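Local coordinates for protein putative D-lactate dehydrogenase (Chlamydomonas reinhardtii, PDB 4ZGS) that probably reduces pyruvate to D-lactate with a nicotinamide cofactor, as a fermentative enzyme of the D-isomer specific 2-hydroxyacid dehydrogenase family, at residues A[226-229]-A[230-234]; A[298-302]-A[303-307]; A[351-354]-A[355-359]. One frame throughout, in Å; residues are numbered along the deposited sequence.

Contact 1. Residues A[226-229]-A[230-234]; sequences DELL and AMSDI
M231 folds its side chain back along the helix over E227 and L228. Its chi1 of 68° sets CG between the backbone N and the carbonyl carbon, and the chain then runs on extended. CG therefore comes to 3.2 Å from E227 O, while the methyl group CE comes alongside the backbone, 3.6 Å from L228 CA. An unbranched, flexible methionine suits this place, since it can lie along the backbone and still reach V180 and F205. L228 sends its branch elsewhere: with CG anti to its own N (chi1 175°) it leans onto V184 and Y207, and its CB meets M231 CE loosely at 4.3 Å. Both side chains also rest on V223. L229, one residue on, packs on M257. These leucines supply the apolar face of a helix whose exposed side carries acids: D226 makes a salt bridge with K256, and E227 OE1 accepts the N-H of S224, just before the helix.

The main chain keeps helical bonds to the end, A230 N to D226 O at 3.1 Å and M231 N to E227 O at 3.2 Å; M231 N also reaches L228 O weakly. S232 is the first residue to leave helical angles, and its side chain turns back toward L228 O; OG is modelled only 2.3 Å from L228 O, so the details of that bond are doubtful. Just beyond, D233 pairs with K258 and with V180 N as the chain enters strand 234-237. Helix 225-231 is the last helix in the crossover connection from strand 203-207 to strand 234-237, which passes strand 180-184 in the NAD-binding Rossmann fold.

Contact 2. Residues A[298-302]-A[303-307]; sequences GGLFF and VDHTK
H305 and L300 are brought together by the histidine's first two torsions: chi1 of -59° puts CG beside its own backbone N, and chi2 of -79° turns the ring so that NE2 faces back up the chain. There NE2 donates to L300 O at 3.0 Å, with an N-H...O angle of 152°. The nitrogen lies in the carbonyl plane, on a lone pair, whereas the oxygen is tilted a little from the ring plane. G299 O sits at the ring edge, in plane, 3.4 Å from H305 CE1, and takes a hydrogen bond from K316. The L300 side chain crosses that of H305 at about a right angle, while V303 CG1 lies over one ring face, offset toward the rim. The chain turns here with positive phi at G299 and F302, a conformation natural for glycine and less usual for phenylalanine.

Next along the chain, D304 OD1 makes an Asx turn, accepting T306 N at 2.8 Å from above the carboxylate plane and T306 OG1 on its syn lone pair, a grip that fits aspartate at the start of the 3-10 segment 305-307. A leucine in place of H305 would probably leave L300 O without its N-H partner and the ring of Y166 of the second subunit without its aromatic mate. The F302 ring packs on V86 and meets the ring of H335, its side chain about 7 Å from the bound NAD. This turn belongs to the loop that leaves strand 286-291 and leads to helix 310-313, and the second subunit packs against much of it.

Contact 3. Residues A[351-354]-A[355-359]; sequences TIQN and IADYV
Residues T351 to V359 form the last turns of helix 341-359, the backbone of I355, A356, D357 and Y358 each bonding to the carbonyl four residues earlier; A356 N to I352 O is 2.8 Å and D357 N to Q353 O is 2.9 Å. This C-terminal helix returns to the five-stranded parallel sheet containing strand 105-108, completing the domain that lies apart from the Rossmann core. The residue types follow the two sides of the helix. I355 faces inward onto L105, A107 and F58, its CG1 3.0 Å from T351 O, and Y358 joins it on L105. T351 is polar yet buried, and its hydroxyl bonds to I347 O. N354, also buried, uses both ends of its amide, OD1 with N366 and ND2 with R130 O, tying the helix to neighbouring loops.

On the solvent side Q353 and D357, one turn apart, reach each other. Q353 has CG anti to its N (chi1 -179°) and bends at chi2, which brings NE2 to D357, with OD1 close to the amide plane; the two planes are 49° apart. Q353 NE2 donates to D357 OD1 at 2.6 Å in a bent bond (N-H...O 136°), meeting it on the syn side but out of the carboxylate plane.

In the fold
Read from the N terminus, the three contacts come in series, none nesting in or crossing another, and each is local, so none closes a long loop. Contact 1 ends a helix of the Rossmann domain and hands the chain to strand 234-237. Contact 2 follows in the excursion after strand 286-291, where the chain leaves the sheet to meet other subunits. The last strand of that sheet, 330-332, comes before helix 341-359, which carries contact 3 across to the other domain. Contacts 1 and 3 lie on opposite sides of the chain's centre, their centres about 45 Å apart; contact 2 is about 35 Å from contact 1 and 31 Å from contact 3, centre to centre.

Contact 1. Residues A[226-229]-A[230-234]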
loop_
_atom_site.group_PDB
_atom_site.type_symbol
_atom_site.label_atom_id
_atom_site.label_comp_id
_atom_site.label_asym_id
_atom_site.label_seq_id
_atom_site.Cartn_x
_atom_site.Cartn_y
_atom_site.Cartn_z
ATOM N N ASP A 226 36.574 6.715 -13.320
ATOM C CA ASP A 226 36.130 8.079 -13.587
ATOM C C ASP A 226 35.445 8.191 -14.961
ATOM O O ASP A 226 34.448 8.909 -15.090
ATOM C CB ASP A 226 37.298 9.069 -13.529
ATOM C CG ASP A 226 37.695 9.439 -12.107
ATOM O OD1 ASP A 226 36.856 9.302 -11.194
ATOM O OD2 ASP A 226 38.831 9.934 -11.913
ATOM N N GLU A 227 35.960 7.459 -15.963
ATOM C CA GLU A 227 35.416 7.476 -17.339
ATOM C C GLU A 227 34.028 6.857 -17.429
ATOM O O GLU A 227 33.132 7.385 -18.107
ATOM C CB GLU A 227 36.346 6.725 -18.308
ATOM C CG GLU A 227 37.703 7.371 -18.554
ATOM C CD GLU A 227 38.640 6.491 -19.377
ATOM O OE1 GLU A 227 38.674 5.265 -19.139
ATOM O OE2 GLU A 227 39.357 7.023 -20.249
ATOM N N LEU A 228 33.865 5.721 -16.760
ATOM C CA LEU A 228 32.590 5.035 -16.724
ATOM C C LEU A 228 31.532 5.887 -16.006
ATOM O O LEU A 228 30.391 6.032 -16.492
ATOM C CB LEU A 228 32.755 3.682 -16.036
ATOM C CG LEU A 228 31.499 2.859 -15.792
ATOM C CD1 LEU A 228 31.848 1.390 -15.764
ATOM C CD2 LEU A 228 30.851 3.318 -14.455
ATOM N N LEU A 229 31.924 6.487 -14.882
ATOM C CA LEU A 229 30.981 7.303 -14.091
ATOM C C LEU A 229 30.525 8.525 -14.847
ATOM O O LEU A 229 29.392 8.977 -14.698
ATOM C CB LEU A 229 31.603 7.757 -12.770
ATOM C CG LEU A 229 31.938 6.678 -11.760
ATOM C CD1 LEU A 229 32.666 7.329 -10.594
ATOM C CD2 LEU A 229 30.668 5.959 -11.326
ATOM N N ALA A 230 31.429 9.066 -15.643
ATOM C CA ALA A 230 31.148 10.287 -16.357
ATOM C C ALA A 230 30.195 10.036 -17.503
ATOM O O ALA A 230 29.382 10.895 -17.824
ATOM C CB ALA A 230 32.426 10.905 -16.866
ATOM N N MET A 231 30.318 8.876 -18.143
ATOM C CA MET A 231 29.529 8.605 -19.341
ATOM C C MET A 231 28.224 7.849 -19.119
ATOM O O MET A 231 27.410 7.764 -20.031
ATOM C CB MET A 231 30.373 7.821 -20.336
ATOM C CG MET A 231 30.709 6.393 -19.899
ATOM S SD MET A 231 31.565 5.476 -21.223
ATOM C CE MET A 231 32.563 4.355 -20.248
ATOM N N SER A 232 28.009 7.304 -17.921
ATOM C CA SER A 232 26.937 6.318 -17.769
ATOM C C SER A 232 25.554 6.877 -17.443
ATOM O O SER A 232 25.399 7.740 -16.577
ATOM C CB SER A 232 27.350 5.291 -16.717
ATOM O OG SER A 232 28.575 4.671 -17.100
ATOM N N ASP A 233 24.548 6.350 -18.134
ATOM C CA ASP A 233 23.148 6.613 -17.819
ATOM C C ASP A 233 22.760 5.750 -16.649
ATOM O O ASP A 233 21.886 6.088 -15.833
ATOM C CB ASP A 233 22.242 6.293 -19.006
ATOM C CG ASP A 233 22.529 7.157 -20.234
ATOM O OD1 ASP A 233 22.499 8.410 -20.113
ATOM O OD2 ASP A 233 22.748 6.576 -21.328
ATOM N N ILE A 234 23.422 4.599 -16.625
ATOM C CA ILE A 234 23.212 3.555 -15.646
ATOM C C ILE A 234 24.530 2.985 -15.156
ATOM O O ILE A 234 25.404 2.614 -15.964
ATOM C CB ILE A 234 22.400 2.403 -16.221
ATOM C CG1 ILE A 234 21.109 2.921 -16.847
ATOM C CG2 ILE A 234 22.117 1.405 -15.142
ATOM C CD1 ILE A 234 20.345 1.852 -17.595
#

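Contact 2. Residues A[298-302]-A[303-307]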
loop_
_atom_site.group_PDB
_atom_site.type_symbol
_atom_site.label_atom_id
_atom_site.label_comp_id
_atom_site.label_asym_id
_atom_site.label_seq_id
_atom_site.Cartn_x
_atom_site.Cartn_y
_atom_site.Cartn_z
ATOM N N GLY A 298 22.630 -5.165 9.813
ATOM C CA GLY A 298 22.565 -5.979 11.023
ATOM C C GLY A 298 21.410 -5.664 11.936
ATOM O O GLY A 298 21.300 -4.554 12.452
ATOM N N GLY A 299 20.562 -6.663 12.163
ATOM C CA GLY A 299 19.366 -6.483 12.959
ATOM C C GLY A 299 18.243 -5.882 12.129
ATOM O O GLY A 299 17.075 -5.948 12.517
ATOM N N LEU A 300 18.583 -5.315 10.973
ATOM C CA LEU A 300 17.597 -4.680 10.089
ATOM C C LEU A 300 16.986 -5.667 9.079
ATOM O O LEU A 300 15.767 -5.841 9.030
ATOM C CB LEU A 300 18.223 -3.490 9.354
ATOM C CG LEU A 300 17.305 -2.601 8.504
ATOM C CD1 LEU A 300 16.217 -1.933 9.339
ATOM C CD2 LEU A 300 18.101 -1.564 7.683
ATOM N N PHE A 301 17.810 -6.261 8.226
ATOM C CA PHE A 301 17.280 -7.179 7.212
ATOM C C PHE A 301 16.901 -8.589 7.715
ATOM O O PHE A 301 17.340 -9.051 8.771
ATOM C CB PHE A 301 18.249 -7.299 6.044
ATOM C CG PHE A 301 18.135 -6.190 5.039
ATOM C CD1 PHE A 301 18.278 -4.864 5.420
ATOM C CD2 PHE A 301 17.871 -6.473 3.698
ATOM C CE1 PHE A 301 18.174 -3.832 4.469
ATOM C CE2 PHE A 301 17.771 -5.452 2.746
ATOM C CZ PHE A 301 17.922 -4.132 3.133
ATOM N N PHE A 302 16.074 -9.257 6.920
ATOM C CA PHE A 302 15.574 -10.598 7.217
ATOM C C PHE A 302 14.674 -10.653 8.454
ATOM O O PHE A 302 14.404 -11.722 8.993
ATOM C CB PHE A 302 16.735 -11.560 7.437
ATOM C CG PHE A 302 17.834 -11.466 6.418
ATOM C CD1 PHE A 302 17.643 -11.927 5.125
ATOM C CD2 PHE A 302 19.080 -10.970 6.777
ATOM C CE1 PHE A 302 18.666 -11.868 4.201
ATOM C CE2 PHE A 302 20.112 -10.918 5.861
ATOM C CZ PHE A 302 19.910 -11.366 4.569
ATOM N N VAL A 303 14.154 -9.507 8.847
ATOM C CA VAL A 303 13.218 -9.424 9.949
ATOM C C VAL A 303 11.974 -8.682 9.479
ATOM O O VAL A 303 12.078 -7.680 8.764
ATOM C CB VAL A 303 13.780 -8.681 11.156
ATOM C CG1 VAL A 303 12.675 -8.512 12.187
ATOM C CG2 VAL A 303 14.971 -9.409 11.752
ATOM N N ASP A 304 10.800 -9.172 9.861
ATOM C CA ASP A 304 9.615 -8.380 9.646
ATOM C C ASP A 304 9.361 -7.563 10.903
ATOM O O ASP A 304 8.837 -8.070 11.876
ATOM C CB ASP A 304 8.403 -9.267 9.347
ATOM C CG ASP A 304 7.101 -8.471 9.301
ATOM O OD1 ASP A 304 7.136 -7.219 9.272
ATOM O OD2 ASP A 304 6.029 -9.096 9.324
ATOM N N HIS A 305 9.643 -6.274 10.839
ATOM C CA HIS A 305 9.494 -5.405 12.009
ATOM C C HIS A 305 8.036 -5.019 12.254
ATOM O O HIS A 305 7.750 -4.400 13.263
ATOM C CB HIS A 305 10.342 -4.140 11.868
ATOM C CG HIS A 305 11.803 -4.426 11.716
ATOM N ND1 HIS A 305 12.616 -4.742 12.781
ATOM C CD2 HIS A 305 12.596 -4.454 10.618
ATOM C CE1 HIS A 305 13.848 -4.954 12.352
ATOM N NE2 HIS A 305 13.864 -4.779 11.044
ATOM N N THR A 306 7.139 -5.353 11.328
ATOM C CA THR A 306 5.718 -5.056 11.477
ATOM C C THR A 306 5.062 -5.947 12.544
ATOM O O THR A 306 3.921 -5.710 12.957
ATOM C CB THR A 306 4.920 -5.218 10.175
ATOM O OG1 THR A 306 4.742 -6.616 9.894
ATOM C CG2 THR A 306 5.598 -4.521 9.041
ATOM N N LYS A 307 5.760 -6.987 12.957
ATOM C CA LYS A 307 5.224 -7.855 13.996
ATOM C C LYS A 307 5.458 -7.265 15.388
ATOM O O LYS A 307 4.889 -7.728 16.345
ATOM C CB LYS A 307 5.842 -9.251 13.873
ATOM C CG LYS A 307 7.326 -9.313 14.217
ATOM C CD LYS A 307 7.870 -10.714 13.899
ATOM C CE LYS A 307 9.393 -10.807 13.956
ATOM N NZ LYS A 307 9.917 -10.795 15.343
#

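Contact 3. Residues A[351-354]-A[355-359]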
loop_
_atom_site.group_PDB
_atom_site.type_symbol
_atom_site.label_atom_id
_atom_site.label_comp_id
_atom_site.label_asym_id
_atom_site.label_seq_id
_atom_site.Cartn_x
_atom_site.Cartn_y
_atom_site.Cartn_z
ATOM N N THR A 351 24.985 -27.817 0.403
ATOM C CA THR A 351 24.936 -27.923 1.860
ATOM C C THR A 351 24.803 -29.371 2.281
ATOM O O THR A 351 25.366 -29.776 3.296
ATOM C CB THR A 351 23.744 -27.114 2.439
ATOM O OG1 THR A 351 23.987 -25.718 2.258
ATOM C CG2 THR A 351 23.513 -27.376 3.943
ATOM N N ILE A 352 24.039 -30.146 1.511
ATOM C CA ILE A 352 23.793 -31.550 1.838
ATOM C C ILE A 352 25.081 -32.333 1.514
ATOM O O ILE A 352 25.536 -33.160 2.313
ATOM C CB ILE A 352 22.575 -32.103 1.060
ATOM C CG1 ILE A 352 21.273 -31.465 1.534
ATOM C CG2 ILE A 352 22.475 -33.595 1.176
ATOM C CD1 ILE A 352 20.036 -31.907 0.765
ATOM N N GLN A 353 25.697 -31.997 0.379
ATOM C CA GLN A 353 26.988 -32.549 -0.042
ATOM C C GLN A 353 28.092 -32.125 0.946
ATOM O O GLN A 353 28.987 -32.900 1.250
ATOM C CB GLN A 353 27.318 -32.090 -1.469
ATOM C CG GLN A 353 28.638 -32.604 -2.052
ATOM C CD GLN A 353 28.661 -34.102 -2.403
ATOM O OE1 GLN A 353 27.841 -34.592 -3.189
ATOM N NE2 GLN A 353 29.622 -34.824 -1.831
ATOM N N ASN A 354 28.007 -30.906 1.472
ATOM C CA ASN A 354 28.940 -30.463 2.511
ATOM C C ASN A 354 28.803 -31.351 3.751
ATOM O O ASN A 354 29.805 -31.729 4.353
ATOM C CB ASN A 354 28.701 -29.002 2.928
ATOM C CG ASN A 354 29.390 -27.984 2.012
ATOM O OD1 ASN A 354 30.266 -28.320 1.196
ATOM N ND2 ASN A 354 29.010 -26.714 2.173
ATOM N N ILE A 355 27.558 -31.644 4.149
ATOM C CA ILE A 355 27.311 -32.529 5.281
ATOM C C ILE A 355 27.850 -33.933 5.005
ATOM O O ILE A 355 28.529 -34.513 5.845
ATOM C CB ILE A 355 25.814 -32.711 5.628
ATOM C CG1 ILE A 355 25.046 -31.381 5.777
ATOM C CG2 ILE A 355 25.701 -33.663 6.831
ATOM C CD1 ILE A 355 25.562 -30.436 6.827
ATOM N N ALA A 356 27.534 -34.471 3.824
ATOM C CA ALA A 356 27.897 -35.840 3.477
ATOM C C ALA A 356 29.400 -36.001 3.475
ATOM O O ALA A 356 29.914 -36.964 4.052
ATOM C CB ALA A 356 27.320 -36.230 2.139
ATOM N N ASP A 357 30.112 -35.056 2.860
ATOM C CA ASP A 357 31.577 -35.131 2.811
ATOM C C ASP A 357 32.169 -35.171 4.211
ATOM O O ASP A 357 33.101 -35.950 4.473
ATOM C CB ASP A 357 32.192 -33.937 2.087
ATOM C CG ASP A 357 31.902 -33.919 0.609
ATOM O OD1 ASP A 357 31.469 -34.952 0.038
ATOM O OD2 ASP A 357 32.145 -32.844 0.025
ATOM N N TYR A 358 31.622 -34.321 5.088
ATOM C CA TYR A 358 32.008 -34.271 6.495
ATOM C C TYR A 358 31.809 -35.647 7.144
ATOM O O TYR A 358 32.715 -36.161 7.790
ATOM C CB TYR A 358 31.225 -33.194 7.278
ATOM C CG TYR A 358 31.391 -33.399 8.766
ATOM C CD1 TYR A 358 32.612 -33.119 9.375
ATOM C CD2 TYR A 358 30.360 -33.906 9.556
ATOM C CE1 TYR A 358 32.809 -33.331 10.724
ATOM C CE2 TYR A 358 30.549 -34.115 10.914
ATOM C CZ TYR A 358 31.780 -33.823 11.489
ATOM O OH TYR A 358 32.001 -34.026 12.833
ATOM N N VAL A 359 30.610 -36.210 6.989
ATOM C CA VAL A 359 30.254 -37.518 7.536
ATOM C C VAL A 359 31.132 -38.671 6.985
ATOM O O VAL A 359 31.521 -39.605 7.708
ATOM C CB VAL A 359 28.780 -37.855 7.221
ATOM C CG1 VAL A 359 28.498 -39.328 7.604
ATOM C CG2 VAL A 359 27.813 -36.872 7.940
#